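Local coordinates for protein T cell receptor mu chain (Monodelphis domestica, PDB 7L15) that forms the mu chain of a marsupial gamma-mu T cell receptor, pairing with the gamma chain and probably serving in antigen recognition, at residues V149-R154 and I201-K206; Y157-H162 and G185-I190; Y51-T54 and A58-W61; E74-S79 and L97-Q102. All coordinates share one frame; numbering follows the deposited sequence.

Interaction 1: residues V149-R154 and I201-K206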
loop_
_atom_site.group_PDB
_atom_site.type_symbol
_atom_site.label_atom_id
_atom_site.label_comp_id
_atom_site.label_asym_id
_atom_site.label_seq_id
_atom_site.Cartn_x
_atom_site.Cartn_y
_atom_site.Cartn_z
ATOM N N VAL A 149 -0.767 26.375 -6.304
ATOM C CA VAL A 149 0.562 26.393 -6.892
ATOM C C VAL A 149 1.285 25.136 -6.444
ATOM O O VAL A 149 1.314 24.818 -5.249
ATOM C CB VAL A 149 1.353 27.656 -6.508
ATOM C CG1 VAL A 149 1.445 27.787 -4.995
ATOM C CG2 VAL A 149 2.739 27.603 -7.129
ATOM N N ALA A 150 1.831 24.403 -7.406
ATOM C CA ALA A 150 2.690 23.269 -7.133
ATOM C C ALA A 150 4.107 23.671 -7.490
ATOM O O ALA A 150 4.344 24.288 -8.527
ATOM C CB ALA A 150 2.281 22.022 -7.938
ATOM N N CYS A 151 5.041 23.336 -6.625
ATOM C CA CYS A 151 6.451 23.500 -6.918
ATOM C C CYS A 151 7.027 22.106 -7.154
ATOM O O CYS A 151 7.024 21.275 -6.249
ATOM C CB CYS A 151 7.149 24.237 -5.772
ATOM S SG CYS A 151 8.873 24.387 -6.026
ATOM N N LEU A 152 7.490 21.845 -8.373
ATOM C CA LEU A 152 7.970 20.527 -8.770
ATOM C C LEU A 152 9.488 20.502 -8.676
ATOM O O LEU A 152 10.165 21.331 -9.291
ATOM C CB LEU A 152 7.510 20.199 -10.189
ATOM C CG LEU A 152 8.230 19.079 -10.928
ATOM C CD1 LEU A 152 8.058 17.790 -10.193
ATOM C CD2 LEU A 152 7.629 18.959 -12.337
ATOM N N ILE A 153 10.020 19.539 -7.934
ATOM C CA ILE A 153 11.440 19.471 -7.612
ATOM C C ILE A 153 11.953 18.103 -8.060
ATOM O O ILE A 153 11.607 17.084 -7.446
ATOM C CB ILE A 153 11.668 19.696 -6.115
ATOM C CG1 ILE A 153 11.021 21.019 -5.709
ATOM C CG2 ILE A 153 13.176 19.681 -5.785
ATOM C CD1 ILE A 153 10.772 21.126 -4.213
ATOM N N ARG A 154 12.787 18.066 -9.108
ATOM C CA ARG A 154 13.067 16.810 -9.810
ATOM C C ARG A 154 14.513 16.360 -9.684
ATOM O O ARG A 154 15.444 17.108 -9.996
ATOM C CB ARG A 154 12.713 16.906 -11.292
ATOM C CG ARG A 154 11.244 17.071 -11.519
ATOM C CD ARG A 154 10.693 16.268 -12.686
ATOM N NE ARG A 154 11.611 15.275 -13.219
ATOM C CZ ARG A 154 11.885 15.134 -14.510
ATOM N NH1 ARG A 154 12.724 14.195 -14.902
ATOM N NH2 ARG A 154 11.298 15.916 -15.416
ATOM N N ILE A 201 4.953 34.650 -7.126
ATOM C CA ILE A 201 5.254 33.457 -6.349
ATOM C C ILE A 201 6.696 33.050 -6.615
ATOM O O ILE A 201 7.193 33.163 -7.742
ATOM C CB ILE A 201 4.261 32.311 -6.666
ATOM C CG1 ILE A 201 4.591 31.069 -5.842
ATOM C CG2 ILE A 201 4.201 32.009 -8.161
ATOM C CD1 ILE A 201 4.529 31.336 -4.357
ATOM N N THR A 202 7.379 32.620 -5.563
ATOM C CA THR A 202 8.738 32.121 -5.679
ATOM C C THR A 202 8.831 30.796 -4.949
ATOM O O THR A 202 8.405 30.687 -3.795
ATOM C CB THR A 202 9.762 33.111 -5.097
ATOM O OG1 THR A 202 9.813 34.284 -5.917
ATOM C CG2 THR A 202 11.148 32.473 -5.037
ATOM N N CYS A 203 9.378 29.792 -5.612
ATOM C CA CYS A 203 9.702 28.547 -4.950
ATOM C C CYS A 203 11.205 28.485 -4.764
ATOM O O CYS A 203 11.960 28.642 -5.726
ATOM C CB CYS A 203 9.225 27.337 -5.745
ATOM S SG CYS A 203 9.520 25.872 -4.788
ATOM N N SER A 204 11.639 28.243 -3.541
ATOM C CA SER A 204 13.048 28.319 -3.211
ATOM C C SER A 204 13.470 27.034 -2.516
ATOM O O SER A 204 12.863 26.642 -1.513
ATOM C CB SER A 204 13.325 29.534 -2.331
ATOM O OG SER A 204 14.592 29.393 -1.718
ATOM N N VAL A 205 14.508 26.387 -3.048
ATOM C CA VAL A 205 14.953 25.074 -2.598
ATOM C C VAL A 205 16.400 25.165 -2.143
ATOM O O VAL A 205 17.239 25.760 -2.829
ATOM C CB VAL A 205 14.802 24.024 -3.717
ATOM C CG1 VAL A 205 15.372 22.678 -3.278
ATOM C CG2 VAL A 205 13.334 23.889 -4.108
ATOM N N LYS A 206 16.691 24.570 -0.995
ATOM C CA LYS A 206 18.043 24.495 -0.463
ATOM C C LYS A 206 18.434 23.028 -0.407
ATOM O O LYS A 206 17.700 22.202 0.144
ATOM C CB LYS A 206 18.135 25.149 0.918
ATOM C CG LYS A 206 18.372 26.654 0.861
ATOM C CD LYS A 206 17.909 27.341 2.134
ATOM C CE LYS A 206 18.523 28.729 2.286
ATOM N NZ LYS A 206 19.072 28.959 3.665
#

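Interaction 2: residues Y157-H162 and G185-I190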
loop_
_atom_site.group_PDB
_atom_site.type_symbol
_atom_site.label_atom_id
_atom_site.label_comp_id
_atom_site.label_asym_id
_atom_site.label_seq_id
_atom_site.Cartn_x
_atom_site.Cartn_y
_atom_site.Cartn_z
ATOM N N TYR A 157 19.680 14.134 -4.992
ATOM C CA TYR A 157 20.188 13.139 -4.104
ATOM C C TYR A 157 21.263 13.878 -3.318
ATOM O O TYR A 157 22.019 14.653 -3.925
ATOM C CB TYR A 157 20.775 11.923 -4.834
ATOM C CG TYR A 157 21.135 10.868 -3.816
ATOM C CD1 TYR A 157 20.160 10.001 -3.324
ATOM C CD2 TYR A 157 22.420 10.794 -3.279
ATOM C CE1 TYR A 157 20.457 9.062 -2.342
ATOM C CE2 TYR A 157 22.731 9.839 -2.281
ATOM C CZ TYR A 157 21.737 8.980 -1.828
ATOM O OH TYR A 157 22.011 8.043 -0.856
ATOM N N PRO A 158 21.361 13.682 -1.989
ATOM C CA PRO A 158 20.493 12.879 -1.120
ATOM C C PRO A 158 19.126 13.560 -0.872
ATOM O O PRO A 158 18.874 14.663 -1.378
ATOM C CB PRO A 158 21.309 12.776 0.187
ATOM C CG PRO A 158 22.067 14.086 0.231
ATOM C CD PRO A 158 22.394 14.402 -1.215
ATOM N N LYS A 159 18.277 12.922 -0.065
ATOM C CA LYS A 159 16.873 13.315 0.042
ATOM C C LYS A 159 16.656 14.566 0.883
ATOM O O LYS A 159 15.606 15.198 0.744
ATOM C CB LYS A 159 16.029 12.169 0.641
ATOM C CG LYS A 159 16.209 11.998 2.143
ATOM C CD LYS A 159 15.553 10.733 2.683
ATOM C CE LYS A 159 16.552 9.598 2.773
ATOM N NZ LYS A 159 16.328 8.727 3.966
ATOM N N GLU A 160 17.586 14.921 1.767
ATOM C CA GLU A 160 17.379 16.076 2.632
ATOM C C GLU A 160 17.340 17.355 1.793
ATOM O O GLU A 160 18.258 17.621 1.001
ATOM C CB GLU A 160 18.473 16.162 3.701
ATOM C CG GLU A 160 18.445 15.024 4.720
ATOM C CD GLU A 160 19.008 13.719 4.170
ATOM O OE1 GLU A 160 19.789 13.779 3.202
ATOM O OE2 GLU A 160 18.662 12.640 4.703
ATOM N N LEU A 161 16.260 18.129 1.941
ATOM C CA LEU A 161 16.197 19.469 1.366
ATOM C C LEU A 161 15.217 20.310 2.167
ATOM O O LEU A 161 14.430 19.805 2.969
ATOM C CB LEU A 161 15.812 19.458 -0.128
ATOM C CG LEU A 161 14.618 18.670 -0.695
ATOM C CD1 LEU A 161 13.484 18.505 0.294
ATOM C CD2 LEU A 161 14.077 19.306 -1.959
ATOM N N HIS A 162 15.256 21.605 1.913
ATOM C CA HIS A 162 14.338 22.558 2.506
ATOM C C HIS A 162 13.688 23.324 1.370
ATOM O O HIS A 162 14.385 23.764 0.448
ATOM C CB HIS A 162 15.080 23.500 3.455
ATOM C CG HIS A 162 14.187 24.345 4.301
ATOM N ND1 HIS A 162 13.809 25.622 3.938
ATOM C CD2 HIS A 162 13.617 24.111 5.506
ATOM C CE1 HIS A 162 13.040 26.136 4.881
ATOM N NE2 HIS A 162 12.913 25.241 5.845
ATOM N N GLY A 185 16.800 5.804 -8.669
ATOM C CA GLY A 185 17.587 5.970 -7.467
ATOM C C GLY A 185 17.738 7.389 -6.989
ATOM O O GLY A 185 18.510 7.627 -6.053
ATOM N N THR A 186 17.032 8.341 -7.588
ATOM C CA THR A 186 17.011 9.713 -7.090
ATOM C C THR A 186 15.644 10.021 -6.474
ATOM O O THR A 186 14.724 9.199 -6.484
ATOM C CB THR A 186 17.357 10.691 -8.214
ATOM O OG1 THR A 186 16.340 10.637 -9.219
ATOM C CG2 THR A 186 18.695 10.300 -8.850
ATOM N N TYR A 187 15.521 11.210 -5.910
ATOM C CA TYR A 187 14.270 11.666 -5.340
ATOM C C TYR A 187 13.695 12.787 -6.187
ATOM O O TYR A 187 14.423 13.519 -6.859
ATOM C CB TYR A 187 14.458 12.160 -3.899
ATOM C CG TYR A 187 14.850 11.048 -2.959
ATOM C CD1 TYR A 187 16.189 10.651 -2.819
ATOM C CD2 TYR A 187 13.890 10.384 -2.236
ATOM C CE1 TYR A 187 16.533 9.644 -1.954
ATOM C CE2 TYR A 187 14.225 9.361 -1.372
ATOM C CZ TYR A 187 15.542 8.998 -1.233
ATOM O OH TYR A 187 15.859 7.982 -0.369
ATOM N N SER A 188 12.376 12.904 -6.146
ATOM C CA SER A 188 11.682 14.061 -6.664
ATOM C C SER A 188 10.601 14.410 -5.645
ATOM O O SER A 188 10.300 13.634 -4.737
ATOM C CB SER A 188 11.137 13.810 -8.089
ATOM O OG SER A 188 9.920 13.092 -8.074
ATOM N N ALA A 189 10.064 15.611 -5.750
ATOM C CA ALA A 189 9.209 16.080 -4.680
ATOM C C ALA A 189 8.306 17.157 -5.235
ATOM O O ALA A 189 8.617 17.798 -6.246
ATOM C CB ALA A 189 10.031 16.608 -3.492
ATOM N N ILE A 190 7.171 17.322 -4.569
ATOM C CA ILE A 190 6.188 18.338 -4.897
ATOM C C ILE A 190 5.842 19.068 -3.619
ATOM O O ILE A 190 5.513 18.432 -2.612
ATOM C CB ILE A 190 4.920 17.738 -5.536
ATOM C CG1 ILE A 190 5.246 17.231 -6.934
ATOM C CG2 ILE A 190 3.811 18.787 -5.598
ATOM C CD1 ILE A 190 4.110 16.652 -7.580
#

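Interaction 3: residues Y51-T54 and A58-W61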
loop_
_atom_site.group_PDB
_atom_site.type_symbol
_atom_site.label_atom_id
_atom_site.label_comp_id
_atom_site.label_asym_id
_atom_site.label_seq_id
_atom_site.Cartn_x
_atom_site.Cartn_y
_atom_site.Cartn_z
ATOM N N TYR A 51 5.673 -14.508 3.988
ATOM C CA TYR A 51 4.722 -13.646 3.296
ATOM C C TYR A 51 5.128 -12.193 3.482
ATOM O O TYR A 51 5.583 -11.809 4.566
ATOM C CB TYR A 51 3.293 -13.839 3.822
ATOM C CG TYR A 51 2.593 -15.021 3.228
ATOM C CD1 TYR A 51 2.916 -16.304 3.617
ATOM C CD2 TYR A 51 1.607 -14.853 2.262
ATOM C CE1 TYR A 51 2.283 -17.399 3.050
ATOM C CE2 TYR A 51 0.977 -15.926 1.696
ATOM C CZ TYR A 51 1.315 -17.199 2.093
ATOM O OH TYR A 51 0.682 -18.272 1.528
ATOM N N LEU A 52 4.929 -11.394 2.425
ATOM C CA LEU A 52 5.182 -9.956 2.415
ATOM C C LEU A 52 3.869 -9.185 2.543
ATOM O O LEU A 52 3.014 -9.254 1.652
ATOM C CB LEU A 52 5.904 -9.541 1.128
ATOM C CG LEU A 52 6.159 -8.028 1.035
ATOM C CD1 LEU A 52 6.928 -7.511 2.276
ATOM C CD2 LEU A 52 6.887 -7.645 -0.258
ATOM N N TRP A 53 3.717 -8.439 3.633
ATOM C CA TRP A 53 2.547 -7.595 3.882
ATOM C C TRP A 53 2.979 -6.148 3.687
ATOM O O TRP A 53 3.500 -5.518 4.607
ATOM C CB TRP A 53 1.977 -7.804 5.298
ATOM C CG TRP A 53 1.323 -9.127 5.493
ATOM C CD1 TRP A 53 1.910 -10.354 5.409
ATOM C CD2 TRP A 53 -0.044 -9.359 5.831
ATOM N NE1 TRP A 53 0.986 -11.344 5.668
ATOM C CE2 TRP A 53 -0.220 -10.755 5.933
ATOM C CE3 TRP A 53 -1.134 -8.522 6.059
ATOM C CZ2 TRP A 53 -1.436 -11.324 6.238
ATOM C CZ3 TRP A 53 -2.336 -9.081 6.367
ATOM C CH2 TRP A 53 -2.486 -10.476 6.452
ATOM N N THR A 54 2.784 -5.623 2.476
ATOM C CA THR A 54 3.113 -4.211 2.319
ATOM C C THR A 54 1.845 -3.384 2.489
ATOM O O THR A 54 0.847 -3.661 1.818
ATOM C CB THR A 54 3.728 -3.934 0.955
ATOM O OG1 THR A 54 4.904 -4.727 0.779
ATOM C CG2 THR A 54 4.108 -2.476 0.842
ATOM N N ALA A 58 -1.990 -6.371 -1.447
ATOM C CA ALA A 58 -2.348 -7.728 -1.050
ATOM C C ALA A 58 -1.147 -8.411 -0.406
ATOM O O ALA A 58 -0.032 -8.315 -0.933
ATOM C CB ALA A 58 -2.820 -8.528 -2.265
ATOM N N PRO A 59 -1.321 -9.073 0.739
ATOM C CA PRO A 59 -0.250 -9.913 1.273
ATOM C C PRO A 59 0.173 -10.907 0.206
ATOM O O PRO A 59 -0.663 -11.468 -0.502
ATOM C CB PRO A 59 -0.904 -10.614 2.466
ATOM C CG PRO A 59 -2.002 -9.723 2.886
ATOM C CD PRO A 59 -2.460 -8.961 1.659
ATOM N N LEU A 60 1.477 -11.125 0.083
ATOM C CA LEU A 60 1.989 -11.891 -1.039
ATOM C C LEU A 60 2.865 -13.030 -0.536
ATOM O O LEU A 60 3.789 -12.815 0.251
ATOM C CB LEU A 60 2.772 -10.976 -1.990
ATOM C CG LEU A 60 3.145 -11.495 -3.385
ATOM C CD1 LEU A 60 1.919 -11.969 -4.162
ATOM C CD2 LEU A 60 3.885 -10.384 -4.126
ATOM N N TRP A 61 2.577 -14.238 -0.992
ATOM C CA TRP A 61 3.476 -15.349 -0.734
ATOM C C TRP A 61 4.807 -15.135 -1.457
ATOM O O TRP A 61 4.838 -14.745 -2.623
ATOM C CB TRP A 61 2.823 -16.648 -1.186
ATOM C CG TRP A 61 3.687 -17.851 -1.036
ATOM C CD1 TRP A 61 3.880 -18.581 0.092
ATOM C CD2 TRP A 61 4.468 -18.474 -2.062
ATOM N NE1 TRP A 61 4.735 -19.632 -0.164
ATOM C CE2 TRP A 61 5.112 -19.586 -1.480
ATOM C CE3 TRP A 61 4.685 -18.198 -3.415
ATOM C CZ2 TRP A 61 5.963 -20.426 -2.205
ATOM C CZ3 TRP A 61 5.538 -19.036 -4.142
ATOM C CH2 TRP A 61 6.163 -20.138 -3.531
HETATM O O HOH W 1 2.275 -7.144 0.089
#

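Interaction 4: residues E74-S79 and L97-Q102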
loop_
_atom_site.group_PDB
_atom_site.type_symbol
_atom_site.label_atom_id
_atom_site.label_comp_id
_atom_site.label_asym_id
_atom_site.label_seq_id
_atom_site.Cartn_x
_atom_site.Cartn_y
_atom_site.Cartn_z
ATOM N N GLU A 74 10.318 -16.111 -7.096
ATOM C CA GLU A 74 11.323 -15.583 -8.016
ATOM C C GLU A 74 12.668 -16.248 -7.745
ATOM O O GLU A 74 12.946 -16.691 -6.631
ATOM C CB GLU A 74 11.517 -14.065 -7.864
ATOM C CG GLU A 74 10.302 -13.174 -7.998
ATOM C CD GLU A 74 10.667 -11.705 -7.753
ATOM O OE1 GLU A 74 11.776 -11.300 -8.160
ATOM O OE2 GLU A 74 9.871 -10.963 -7.141
ATOM N N GLY A 75 13.539 -16.240 -8.757
ATOM C CA GLY A 75 14.867 -16.818 -8.586
ATOM C C GLY A 75 15.689 -16.174 -7.479
ATOM O O GLY A 75 16.428 -16.858 -6.765
ATOM N N ARG A 76 15.589 -14.853 -7.328
ATOM C CA ARG A 76 16.392 -14.143 -6.335
ATOM C C ARG A 76 15.928 -14.389 -4.883
ATOM O O ARG A 76 16.617 -13.947 -3.952
ATOM C CB ARG A 76 16.402 -12.643 -6.653
ATOM C CG ARG A 76 15.044 -11.957 -6.522
ATOM C CD ARG A 76 14.996 -10.534 -7.123
ATOM N NE ARG A 76 13.673 -9.979 -6.834
ATOM C CZ ARG A 76 13.396 -9.107 -5.866
ATOM N NH1 ARG A 76 14.360 -8.615 -5.092
ATOM N NH2 ARG A 76 12.140 -8.719 -5.683
ATOM N N ILE A 77 14.826 -15.115 -4.671
ATOM C CA ILE A 77 14.233 -15.364 -3.353
ATOM C C ILE A 77 14.425 -16.831 -2.975
ATOM O O ILE A 77 14.098 -17.725 -3.767
ATOM C CB ILE A 77 12.734 -15.027 -3.362
ATOM C CG1 ILE A 77 12.517 -13.551 -3.729
ATOM C CG2 ILE A 77 12.060 -15.439 -2.018
ATOM C CD1 ILE A 77 11.082 -13.089 -3.636
ATOM N N THR A 78 14.939 -17.090 -1.771
ATOM C CA THR A 78 15.085 -18.468 -1.299
ATOM C C THR A 78 14.872 -18.523 0.212
ATOM O O THR A 78 14.933 -17.512 0.913
ATOM C CB THR A 78 16.461 -19.083 -1.641
ATOM O OG1 THR A 78 17.497 -18.239 -1.142
ATOM C CG2 THR A 78 16.665 -19.261 -3.159
ATOM N N SER A 79 14.624 -19.727 0.710
ATOM C CA SER A 79 14.506 -19.949 2.139
ATOM C C SER A 79 15.262 -21.222 2.503
ATOM O O SER A 79 15.578 -22.041 1.646
ATOM C CB SER A 79 13.041 -20.033 2.569
ATOM O OG SER A 79 12.362 -20.988 1.784
ATOM N N LEU A 97 13.043 -1.095 -4.421
ATOM C CA LEU A 97 12.030 -0.351 -3.675
ATOM C C LEU A 97 10.760 -1.160 -3.462
ATOM O O LEU A 97 10.095 -1.005 -2.431
ATOM C CB LEU A 97 11.694 0.942 -4.409
ATOM C CG LEU A 97 12.897 1.851 -4.672
ATOM C CD1 LEU A 97 12.428 3.130 -5.344
ATOM C CD2 LEU A 97 13.688 2.154 -3.392
ATOM N N ARG A 98 10.400 -2.017 -4.422
ATOM C CA ARG A 98 9.183 -2.807 -4.275
ATOM C C ARG A 98 9.293 -3.867 -3.188
ATOM O O ARG A 98 8.267 -4.427 -2.799
ATOM C CB ARG A 98 8.813 -3.463 -5.610
ATOM C CG ARG A 98 7.916 -2.606 -6.517
ATOM C CD ARG A 98 8.584 -2.301 -7.864
ATOM N NE ARG A 98 9.295 -3.453 -8.426
ATOM C CZ ARG A 98 10.153 -3.385 -9.444
ATOM N NH1 ARG A 98 10.755 -4.485 -9.883
ATOM N NH2 ARG A 98 10.417 -2.219 -10.022
ATOM N N ASP A 99 10.491 -4.151 -2.670
ATOM C CA ASP A 99 10.612 -5.161 -1.623
ATOM C C ASP A 99 10.341 -4.630 -0.219
ATOM O O ASP A 99 10.426 -5.419 0.728
ATOM C CB ASP A 99 12.002 -5.786 -1.669
ATOM C CG ASP A 99 12.268 -6.497 -2.987
ATOM O OD1 ASP A 99 11.464 -7.390 -3.349
ATOM O OD2 ASP A 99 13.246 -6.135 -3.673
ATOM N N SER A 100 10.045 -3.333 -0.061
ATOM C CA SER A 100 9.743 -2.762 1.249
ATOM C C SER A 100 8.421 -3.292 1.798
ATOM O O SER A 100 7.470 -3.540 1.064
ATOM C CB SER A 100 9.662 -1.231 1.170
ATOM O OG SER A 100 10.913 -0.668 0.813
ATOM N N GLY A 101 8.361 -3.449 3.105
ATOM C CA GLY A 101 7.135 -3.864 3.741
ATOM C C GLY A 101 7.428 -4.658 5.001
ATOM O O GLY A 101 8.533 -4.626 5.537
ATOM N N GLN A 102 6.400 -5.353 5.468
ATOM C CA GLN A 102 6.477 -6.139 6.687
ATOM C C GLN A 102 6.582 -7.613 6.309
ATOM O O GLN A 102 5.642 -8.180 5.742
ATOM C CB GLN A 102 5.251 -5.895 7.560
ATOM C CG GLN A 102 5.361 -6.525 8.932
ATOM C CD GLN A 102 6.089 -5.627 9.920
ATOM O OE1 GLN A 102 6.511 -4.516 9.573
ATOM N NE2 GLN A 102 6.216 -6.095 11.165
#

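Interaction 1: residues V149-R154 and I201-K206
C151 and C203 form the intersheet disulfide of the C1-set immunoglobulin domain, the covalent pin between strands B and F of the two facing sheets of the sandwich. The short strand segments run at 30° to each other, 8.5 Å apart at their closest approach, and no backbone hydrogen bond joins them: side chains alone fill the gap. From C151, CB lies 3.0 Å from C203 SG, and C151 SG then closes the bond to C203 SG at 2.0 Å. Both sulfurs stand anti to their own backbone N (chi1 177° in C151, -174° in C203), which throws each straight across the interior. Cysteine suits the place because two such short chains bring the CA atoms of C151 and C203 to 6.3 Å, closer than the aliphatic pairs that flank them. Two residues on along each strand, I153 and V205 overlap flank to flank in opposing senses, while V149 and I201 touch obliquely at the other end. Branched aliphatic residues fill this greater width without polar atoms needing partners. V140 and L165 also pack on the cystine. At the I153 end the tip atom CD1 rests 3.8 Å from CG2 of V205.

Interaction 2: residues Y157-H162 and G185-I190
K159 sets its CB over the ring of Y187 while the ring of Y157 stands beside it, a cluster that joins the loop after strand 148-156 to the start of strand 187-194 in the C1-set immunoglobulin domain. The CH-pi contact is the most direct: CB of K159 sits 3.6 Å from the centroid of the Y187 ring, only 8° off its normal. Beyond CB the two side chains run abreast toward the same end. A chi1 of 76° in K159 lifts CG off the ring, and the bend at chi3 brings CE back to 3.6 Å from OH of Y187. Apolar contact follows at the ring's edge, where CD1 of Y157 lies in the plane of the Y187 ring, 3.9 Å from CE1 of Y187. The Y157 ring meets its neighbour obliquely, and P158, which follows a cis peptide bond, places its CB over one face of that ring. A backbone carbonyl adds a looser touch, O of G185 lying 4.0 Å from CD1 of Y157; the positive phi of G185 suits glycine. P130, F156 and L179 also surround Y187. No hydrogen bond crosses between the segments, so their direct contact probably rests on dispersion and CH-pi attraction, with CB of lysine covering the ring face, while backbone bonds such as Y187 with F156 place the strand.

Interaction 3: residues Y51-T54 and A58-W61
The beta hairpin of strands 48-53 and 60-65 is tied near its turn by a reciprocal pair of backbone bonds between L52 and L60. N of L52 reaches O of L60 at 2.8 Å and 169°, and N of L60 returns to O of L52 at 2.9 Å. One step along, Y51 and W61 form a non-hydrogen-bonded pair whose side chains share a face. CA of W61 lies over the Y51 ring, 3.8 Å from its centroid, and the indole turns its edge to that ring in an offset edge-to-face pair with planes at 69°. Placing CG anti to the backbone N (chi1 177°) brings CD1 of W61 against the phenol end, 3.5 Å from CZ of Y51. In the V-set domain this is the C-C' hairpin, and its aromatic face turns to the gamma chain: Y51 OH bonds to N of K105 of that chain, and H96 of the gamma chain meets W53 edge-to-face. Proline suits position 59: its compact, puckered ring sets CG 3.4 Å from the centroid of the W53 six-membered ring, almost on the normal. Where the strands part, a water donates to O of L52 and O of A58 and accepts from N of T54, 2.9 Å away.

Interaction 4: residues E74-S79 and L97-Q102
A type I beta turn from E74 to I77, closed by I77 N to E74 O, faces the 3-10 segment 97-99, and R76 on the turn spans the gap to D99. The guanidinium is gripped end-on by the carboxylate. NH2 of R76 gives a 2.8 Å bond to OD1 of D99, on its syn lone pair with an N-H...O angle of 161°, while NH1 reaches OD2 at 3.1 Å and meets it 34° out of the carboxylate plane. The two flat groups are therefore twisted by 43°. Arginine suits the site through its length: extended from CG to NE, it comes at D99 head-on and still keeps NE for a third acid contact, 2.7 Å from OE1 of E74. Two carboxylates on one guanidinium probably keep it charged and fix its rotation. D99 is short and buried, and its OD2 also takes the amide N of G96, which should steady the acceptor. This arginine-aspartate bridge is characteristic of V-set immunoglobulin domains, where it joins the start of strand D to the turn between E and F. NH1 of R76 also bonds to O of E93, just past strand 87-92, so the bridge lies at the ends of strands 77-82, 87-92 and 101-109.

In the fold
The four contacts divide between two immunoglobulin domains. Interactions 3 and 4 lie in the V-set domain, their centres 10 Å apart, and meet where strands 48-53 and 101-109 are neighbours: OG1 of T54 is 2.8 Å from O of S100, and N of W53 is 2.9 Å from O of Q102. Interactions 1 and 2 share the C1-set domain, with centres 13 Å apart, joined by O of I153 to N of A189 at 2.7 Å. Between the domains, interactions 2 and 4 approach most closely, with nearest atoms about 6 Å apart but no touch. Interactions 1, 2 and 3 all have residues reaching the gamma chain, whereas interaction 4 does not. The W61 side chain lies about 8 Å from a protein-attached glycan.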